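Local coordinates for protein insensitive (Drosophila melanogaster, PDB 4IX7), which represses transcription of neural development genes by binding palindromic DNA sites through its BEN domain, and serves as a corepressor that inhibits Notch signaling, at residues 7-12 and 76-81; 33-38 and 71-76. All blocks are in the same frame, centred on the assembly; numbering follows the deposited sequence.

In the fold
Starting at the N terminus, the chain makes a small hairpin from strands 4-6 and 13-15, and the loop between them contributes residues 7-12 to contact 1. It then runs through helix 27-38, whose last turns enter contact 2, and on past helix 41-46 and the short strands 47-48 and 66-67 to helix 70-84. That helix supplies the second half of both contacts. Contact 2 closes the inner loop and lies nested within the larger one closed by contact 1. Ile76 belongs to both, and Asp75, within contact 2, bonds to Asn10 and Thr12. Helix 70-84 thus ties the N-terminal hairpin to helix 27-38 inside one BEN domain.

Contact 1 of 2, residues 7-12 and 76-81; sequences IGPNNT and IIFAVT
Ile7 N donates to Thr12 O at 2.8 Å, closing the loop of the beta hairpin whose bend lies against the side of helix 70-84. Within it Gly8 to Asn11 form a type I turn; Pro9, with phi fixed by its ring, suits the second position, and Asn11 accepts the left-handed backbone (phi 62°) that follows. Asp75 OD1 accepts from Asn10 N and Asp75 OD2 bonds to Thr12 OG1, which holds the loop to the helix.

Phe78 carries much of the contact. Its CG lies anti to the backbone N (chi1 -179°), which swings the ring out beside the loop. Pro9 CD sits over one face in a CH-pi contact, 3.7 Å from the Phe78 ring centroid, while Ile7 O comes to the ring's edge, near its plane, 3.4 Å from Phe78 CD2. The ring also stacks with that of His82. Gly8 passes close by and suits the spot, since a CB would probably come too close to Pro9 CD.

Small Ala79 lets the loop come near: its CB lies 3.5 Å from Ile7 O and 4.0 Å from Ile7 CB. Farther along the isoleucine, Ile7 CD1 reaches Ile76 CG1 at 4.1 Å.

Contact 2 of 2, residues 33-38 and 71-76; sequences KLLVTI and GKIQDI
Ile76 points its side chain at helix 27-38 and meets three residues there, in an antiparallel helix packing that forms part of the hydrophobic core of the DNA-binding BEN domain. CB branches at once. The side chains of Ile76 and Leu34 slide past each other in opposite directions, with Ile76 CG2 4.1 Å from Leu34 CD1. The other arm, with CG1 anti to the carbonyl carbon (chi1 -69°), meets Ile38 tip to tip, Ile38 CD1 lying 3.7 Å from Ile76 CG1 and 3.8 Å from Ile76 CD1. Ile76 CD1 also touches Leu35 CD2 at 3.6 Å, the two side chains crossing at about a right angle. A beta-branched residue suits this place because each arm serves a different neighbour. With an alanine here, Leu34 CD1, Leu35 CD2 and Ile38 CD1 would probably each lose a contact and a gap would open between the helices.

The two helical segments run roughly antiparallel, at 149°, with axes 10.9 Å apart. Leu35 CD2 also meets CD1 of Ile73, one turn before Ile76, obliquely at 4.2 Å. At Lys72 the packing changes character: its chain, extended beyond CG, runs past Ile38 in the opposite direction, Lys72 CD 3.8 Å from Ile38 CG2, and carries NZ to a water. That water donates to Ile38 O and accepts a weak bond from Lys72 NZ.

Around this seam, Leu35 and Ile73 rest on Ile95 of helix 88-112, whereas Leu34 and Ile38 pack on Val14 of strand 13-15, which sets the helix pair between the long C-terminal helix and the N-terminal hairpin.

Contact 1 of 2, residues 7-12 and 76-81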
ATOM      1  N   ILE C   7       8.361 -19.902  14.485  1.00 16.89           N
ATOM      2  CA  ILE C   7       8.491 -19.131  13.243  1.00 16.80           C
ATOM      3  C   ILE C   7       9.372 -17.885  13.344  1.00 18.94           C
ATOM      4  O   ILE C   7       9.719 -17.284  12.324  1.00 19.12           O
ATOM      5  CB  ILE C   7       7.112 -18.760  12.611  1.00 17.73           C
ATOM      6  CG1 ILE C   7       6.477 -17.563  13.332  1.00 19.18           C
ATOM      7  CG2 ILE C   7       6.185 -19.980  12.571  1.00 18.24           C
ATOM      8  CD1 ILE C   7       5.192 -17.061  12.680  1.00 16.83           C
ATOM      9  N   GLY C   8       9.732 -17.494  14.563  1.00 17.97           N
ATOM     10  CA  GLY C   8      10.552 -16.308  14.743  1.00 17.18           C
ATOM     11  C   GLY C   8      11.137 -16.211  16.130  1.00 18.72           C
ATOM     12  O   GLY C   8      10.884 -17.072  16.974  1.00 19.61           O
ATOM     13  N   PRO C   9      11.918 -15.153  16.375  1.00 18.80           N
ATOM     14  CA  PRO C   9      12.640 -15.003  17.649  1.00 20.60           C
ATOM     15  C   PRO C   9      11.777 -14.990  18.914  1.00 20.87           C
ATOM     16  O   PRO C   9      12.319 -15.240  19.993  1.00 22.27           O
ATOM     17  CB  PRO C   9      13.387 -13.669  17.487  1.00 20.52           C
ATOM     18  CG  PRO C   9      12.780 -13.001  16.282  1.00 32.70           C
ATOM     19  CD  PRO C   9      12.252 -14.094  15.407  1.00 20.29           C
ATOM     20  N   ASN C  10      10.483 -14.701  18.807  1.00 19.87           N
ATOM     21  CA  ASN C  10       9.626 -14.675  19.993  1.00 20.25           C
ATOM     22  C   ASN C  10       8.913 -15.999  20.247  1.00 17.89           C
ATOM     23  O   ASN C  10       8.048 -16.098  21.120  1.00 20.88           O
ATOM     24  CB  ASN C  10       8.629 -13.513  19.924  1.00 17.80           C
ATOM     25  CG  ASN C  10       9.318 -12.173  19.790  1.00 23.08           C
ATOM     26  OD1 ASN C  10      10.333 -11.914  20.448  1.00 29.09           O
ATOM     27  ND2 ASN C  10       8.791 -11.318  18.923  1.00 22.32           N
ATOM     28  N   ASN C  11       9.292 -17.013  19.475  1.00 19.41           N
ATOM     29  CA  ASN C  11       8.764 -18.366  19.630  1.00 17.02           C
ATOM     30  C   ASN C  11       7.250 -18.491  19.402  1.00 17.97           C
ATOM     31  O   ASN C  11       6.582 -19.346  19.987  1.00 21.00           O
ATOM     32  CB  ASN C  11       9.181 -18.973  20.981  1.00 18.88           C
ATOM     33  CG  ASN C  11       8.989 -20.485  21.037  1.00 20.54           C
ATOM     34  OD1 ASN C  11       8.430 -21.015  22.003  1.00 24.61           O
ATOM     35  ND2 ASN C  11       9.440 -21.179  20.000  1.00 20.03           N
ATOM     36  N   THR C  12       6.707 -17.657  18.519  1.00 18.12           N
ATOM     37  CA  THR C  12       5.348 -17.887  18.056  1.00 15.15           C
ATOM     38  C   THR C  12       5.408 -19.127  17.175  1.00 15.05           C
ATOM     39  O   THR C  12       6.281 -19.232  16.307  1.00 18.14           O
ATOM     40  CB  THR C  12       4.838 -16.702  17.223  1.00 17.91           C
ATOM     41  OG1 THR C  12       4.959 -15.499  17.997  1.00 18.71           O
ATOM     42  CG2 THR C  12       3.378 -16.910  16.828  1.00 18.98           C
ATOM     43  N   ILE C  76       5.647 -13.079  12.659  1.00 15.52           N
ATOM     44  CA  ILE C  76       5.076 -13.282  11.335  1.00 16.99           C
ATOM     45  C   ILE C  76       5.895 -12.529  10.301  1.00 16.49           C
ATOM     46  O   ILE C  76       6.215 -13.068   9.243  1.00 17.85           O
ATOM     47  CB  ILE C  76       3.600 -12.845  11.280  1.00 13.22           C
ATOM     48  CG1 ILE C  76       2.756 -13.810  12.123  1.00 14.72           C
ATOM     49  CG2 ILE C  76       3.093 -12.789   9.829  1.00 16.02           C
ATOM     50  CD1 ILE C  76       1.337 -13.338  12.333  1.00 15.98           C
ATOM     51  N   ILE C  77       6.260 -11.292  10.618  1.00 14.50           N
ATOM     52  CA  ILE C  77       7.082 -10.491   9.711  1.00 16.25           C
ATOM     53  C   ILE C  77       8.442 -11.156   9.515  1.00 16.11           C
ATOM     54  O   ILE C  77       8.929 -11.258   8.392  1.00 18.03           O
ATOM     55  CB  ILE C  77       7.245  -9.053  10.224  1.00 14.90           C
ATOM     56  CG1 ILE C  77       5.898  -8.329  10.193  1.00 16.30           C
ATOM     57  CG2 ILE C  77       8.266  -8.304   9.394  1.00 18.97           C
ATOM     58  CD1 ILE C  77       5.908  -6.983  10.939  1.00 18.58           C
ATOM     59  N   PHE C  78       9.037 -11.634  10.602  1.00 16.66           N
ATOM     60  CA  PHE C  78      10.308 -12.345  10.508  1.00 18.09           C
ATOM     61  C   PHE C  78      10.215 -13.523   9.542  1.00 21.18           C
ATOM     62  O   PHE C  78      11.043 -13.662   8.636  1.00 21.40           O
ATOM     63  CB  PHE C  78      10.766 -12.830  11.887  1.00 21.82           C
ATOM     64  CG  PHE C  78      12.081 -13.555  11.865  1.00 22.01           C
ATOM     65  CD1 PHE C  78      13.266 -12.869  12.078  1.00 26.59           C
ATOM     66  CD2 PHE C  78      12.132 -14.924  11.644  1.00 20.14           C
ATOM     67  CE1 PHE C  78      14.481 -13.534  12.062  1.00 29.30           C
ATOM     68  CE2 PHE C  78      13.346 -15.595  11.622  1.00 26.74           C
ATOM     69  CZ  PHE C  78      14.521 -14.897  11.835  1.00 29.62           C
ATOM     70  N   ALA C  79       9.208 -14.368   9.732  1.00 16.82           N
ATOM     71  CA  ALA C  79       9.085 -15.573   8.925  1.00 18.14           C
ATOM     72  C   ALA C  79       8.849 -15.255   7.447  1.00 18.96           C
ATOM     73  O   ALA C  79       9.497 -15.830   6.566  1.00 19.91           O
ATOM     74  CB  ALA C  79       7.972 -16.446   9.452  1.00 17.32           C
ATOM     75  N   VAL C  80       7.917 -14.349   7.166  1.00 17.24           N
ATOM     76  CA  VAL C  80       7.551 -14.081   5.774  1.00 16.79           C
ATOM     77  C   VAL C  80       8.685 -13.371   5.026  1.00 21.17           C
ATOM     78  O   VAL C  80       9.014 -13.736   3.900  1.00 23.48           O
ATOM     79  CB  VAL C  80       6.216 -13.296   5.657  1.00 16.80           C
ATOM     80  CG1 VAL C  80       5.917 -12.950   4.196  1.00 17.47           C
ATOM     81  CG2 VAL C  80       5.077 -14.112   6.232  1.00 15.51           C
ATOM     82  N   THR C  81       9.302 -12.379   5.653  1.00 17.98           N
ATOM     83  CA  THR C  81      10.414 -11.680   5.001  1.00 21.47           C
ATOM     84  C   THR C  81      11.619 -12.583   4.737  1.00 23.00           C
ATOM     85  O   THR C  81      12.332 -12.377   3.755  1.00 31.42           O
ATOM     86  CB  THR C  81      10.860 -10.418   5.768  1.00 20.18           C
ATOM     87  OG1 THR C  81      11.328 -10.778   7.073  1.00 20.09           O
ATOM     88  CG2 THR C  81       9.703  -9.432   5.888  1.00 20.91           C
TER

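Contact 2 of 2, residues 33-38 and 71-76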
ATOM      1  N   LYS C  33      -2.276 -16.981   5.863  1.00 13.29           N
ATOM      2  CA  LYS C  33      -2.332 -18.307   6.471  1.00 16.99           C
ATOM      3  C   LYS C  33      -1.766 -18.294   7.881  1.00 14.10           C
ATOM      4  O   LYS C  33      -2.347 -18.881   8.796  1.00 15.91           O
ATOM      5  CB  LYS C  33      -1.608 -19.351   5.619  1.00 17.48           C
ATOM      6  CG  LYS C  33      -1.714 -20.772   6.170  1.00 20.82           C
ATOM      7  CD  LYS C  33      -3.172 -21.198   6.346  1.00 20.52           C
ATOM      8  CE  LYS C  33      -3.294 -22.711   6.510  1.00 32.64           C
ATOM      9  NZ  LYS C  33      -4.705 -23.171   6.684  1.00 43.84           N
ATOM     10  N   LEU C  34      -0.634 -17.620   8.062  1.00 14.13           N
ATOM     11  CA  LEU C  34      -0.052 -17.534   9.398  1.00 13.51           C
ATOM     12  C   LEU C  34      -1.023 -16.822  10.333  1.00 13.53           C
ATOM     13  O   LEU C  34      -1.222 -17.254  11.467  1.00 13.79           O
ATOM     14  CB  LEU C  34       1.300 -16.814   9.362  1.00 13.73           C
ATOM     15  CG  LEU C  34       2.434 -17.566   8.655  1.00 14.26           C
ATOM     16  CD1 LEU C  34       3.639 -16.659   8.450  1.00 18.58           C
ATOM     17  CD2 LEU C  34       2.826 -18.788   9.474  1.00 17.35           C
ATOM     18  N   LEU C  35      -1.623 -15.730   9.868  1.00 12.59           N
ATOM     19  CA  LEU C  35      -2.554 -14.977  10.708  1.00 13.37           C
ATOM     20  C   LEU C  35      -3.728 -15.799  11.220  1.00 13.65           C
ATOM     21  O   LEU C  35      -4.063 -15.721  12.398  1.00 13.12           O
ATOM     22  CB  LEU C  35      -3.085 -13.748   9.971  1.00 13.29           C
ATOM     23  CG  LEU C  35      -2.119 -12.573   9.823  1.00 13.27           C
ATOM     24  CD1 LEU C  35      -2.717 -11.580   8.842  1.00 12.86           C
ATOM     25  CD2 LEU C  35      -1.797 -11.886  11.159  1.00 13.68           C
ATOM     26  N   VAL C  36      -4.363 -16.583  10.352  1.00 13.88           N
ATOM     27  CA  VAL C  36      -5.528 -17.349  10.787  1.00 13.99           C
ATOM     28  C   VAL C  36      -5.142 -18.583  11.586  1.00 14.22           C
ATOM     29  O   VAL C  36      -6.003 -19.236  12.176  1.00 17.43           O
ATOM     30  CB  VAL C  36      -6.452 -17.735   9.615  1.00 15.00           C
ATOM     31  CG1 VAL C  36      -6.986 -16.466   8.953  1.00 15.53           C
ATOM     32  CG2 VAL C  36      -5.726 -18.650   8.620  1.00 15.44           C
ATOM     33  N   THR C  37      -3.851 -18.905  11.592  1.00 14.71           N
ATOM     34  CA  THR C  37      -3.348 -19.999  12.420  1.00 13.13           C
ATOM     35  C   THR C  37      -3.024 -19.506  13.830  1.00 13.59           C
ATOM     36  O   THR C  37      -3.249 -20.213  14.819  1.00 18.01           O
ATOM     37  CB  THR C  37      -2.095 -20.650  11.784  1.00 17.08           C
ATOM     38  OG1 THR C  37      -2.418 -21.102  10.461  1.00 17.72           O
ATOM     39  CG2 THR C  37      -1.644 -21.861  12.605  1.00 16.93           C
ATOM     40  N   ILE C  38      -2.550 -18.268  13.918  1.00 13.51           N
ATOM     41  CA  ILE C  38      -2.007 -17.713  15.157  1.00 13.44           C
ATOM     42  C   ILE C  38      -3.061 -16.931  15.952  1.00 17.45           C
ATOM     43  O   ILE C  38      -3.032 -16.913  17.192  1.00 18.88           O
ATOM     44  CB  ILE C  38      -0.785 -16.824  14.837  1.00 15.30           C
ATOM     45  CG1 ILE C  38       0.387 -17.700  14.384  1.00 14.36           C
ATOM     46  CG2 ILE C  38      -0.395 -15.946  16.016  1.00 16.88           C
ATOM     47  CD1 ILE C  38       1.436 -16.935  13.600  1.00 14.75           C
ATOM     48  N   GLY C  71       4.529  -9.115  19.622  1.00 17.13           N
ATOM     49  CA  GLY C  71       5.540 -10.151  19.532  1.00 19.12           C
ATOM     50  C   GLY C  71       5.182 -11.177  18.472  1.00 16.53           C
ATOM     51  O   GLY C  71       6.046 -11.652  17.724  1.00 17.60           O
ATOM     52  N   LYS C  72       3.898 -11.502  18.391  1.00 16.59           N
ATOM     53  CA  LYS C  72       3.411 -12.434  17.379  1.00 15.68           C
ATOM     54  C   LYS C  72       3.516 -11.829  15.973  1.00 15.53           C
ATOM     55  O   LYS C  72       3.922 -12.500  15.013  1.00 15.14           O
ATOM     56  CB  LYS C  72       1.978 -12.889  17.709  1.00 16.17           C
ATOM     57  CG  LYS C  72       1.912 -13.751  18.980  1.00 17.86           C
ATOM     58  CD  LYS C  72       0.486 -14.175  19.309  1.00 19.29           C
ATOM     59  CE  LYS C  72       0.496 -15.076  20.537  1.00 27.07           C
ATOM     60  NZ  LYS C  72      -0.868 -15.379  21.046  1.00 31.01           N
ATOM     61  N   ILE C  73       3.174 -10.552  15.852  1.00 14.99           N
ATOM     62  CA  ILE C  73       3.281  -9.865  14.572  1.00 14.22           C
ATOM     63  C   ILE C  73       4.741  -9.793  14.131  1.00 16.22           C
ATOM     64  O   ILE C  73       5.053 -10.038  12.969  1.00 16.13           O
ATOM     65  CB  ILE C  73       2.633  -8.469  14.631  1.00 15.09           C
ATOM     66  CG1 ILE C  73       1.112  -8.617  14.744  1.00 16.53           C
ATOM     67  CG2 ILE C  73       2.980  -7.646  13.389  1.00 15.97           C
ATOM     68  CD1 ILE C  73       0.501  -9.498  13.687  1.00 16.07           C
ATOM     69  N   GLN C  74       5.635  -9.485  15.071  1.00 13.34           N
ATOM     70  CA  GLN C  74       7.064  -9.436  14.773  1.00 15.71           C
ATOM     71  C   GLN C  74       7.539 -10.780  14.223  1.00 17.58           C
ATOM     72  O   GLN C  74       8.328 -10.825  13.280  1.00 17.26           O
ATOM     73  CB  GLN C  74       7.862  -9.074  16.023  1.00 20.77           C
ATOM     74  CG  GLN C  74       9.313  -8.742  15.738  1.00 27.83           C
ATOM     75  CD  GLN C  74      10.123  -8.527  17.009  1.00 36.73           C
ATOM     76  OE1 GLN C  74       9.608  -8.671  18.121  1.00 35.38           O
ATOM     77  NE2 GLN C  74      11.396  -8.182  16.848  1.00 44.86           N
ATOM     78  N   ASP C  75       7.036 -11.872  14.794  1.00 17.18           N
ATOM     79  CA  ASP C  75       7.416 -13.201  14.328  1.00 17.02           C
ATOM     80  C   ASP C  75       6.881 -13.500  12.934  1.00 16.41           C
ATOM     81  O   ASP C  75       7.578 -14.108  12.116  1.00 17.15           O
ATOM     82  CB  ASP C  75       6.961 -14.280  15.310  1.00 17.16           C
ATOM     83  CG  ASP C  75       7.905 -14.423  16.493  1.00 20.31           C
ATOM     84  OD1 ASP C  75       9.002 -13.820  16.469  1.00 21.36           O
ATOM     85  OD2 ASP C  75       7.541 -15.154  17.435  1.00 18.16           O
ATOM     86  N   ILE C  76       5.647 -13.079  12.659  1.00 15.52           N
ATOM     87  CA  ILE C  76       5.076 -13.282  11.335  1.00 16.99           C
ATOM     88  C   ILE C  76       5.895 -12.529  10.301  1.00 16.49           C
ATOM     89  O   ILE C  76       6.215 -13.068   9.243  1.00 17.85           O
ATOM     90  CB  ILE C  76       3.600 -12.845  11.280  1.00 13.22           C
ATOM     91  CG1 ILE C  76       2.756 -13.810  12.123  1.00 14.72           C
ATOM     92  CG2 ILE C  76       3.093 -12.789   9.829  1.00 16.02           C
ATOM     93  CD1 ILE C  76       1.337 -13.338  12.333  1.00 15.98           C
TER
HETATM   94  O   HOH W   1      -3.745 -15.280  19.451  1.00 26.41           O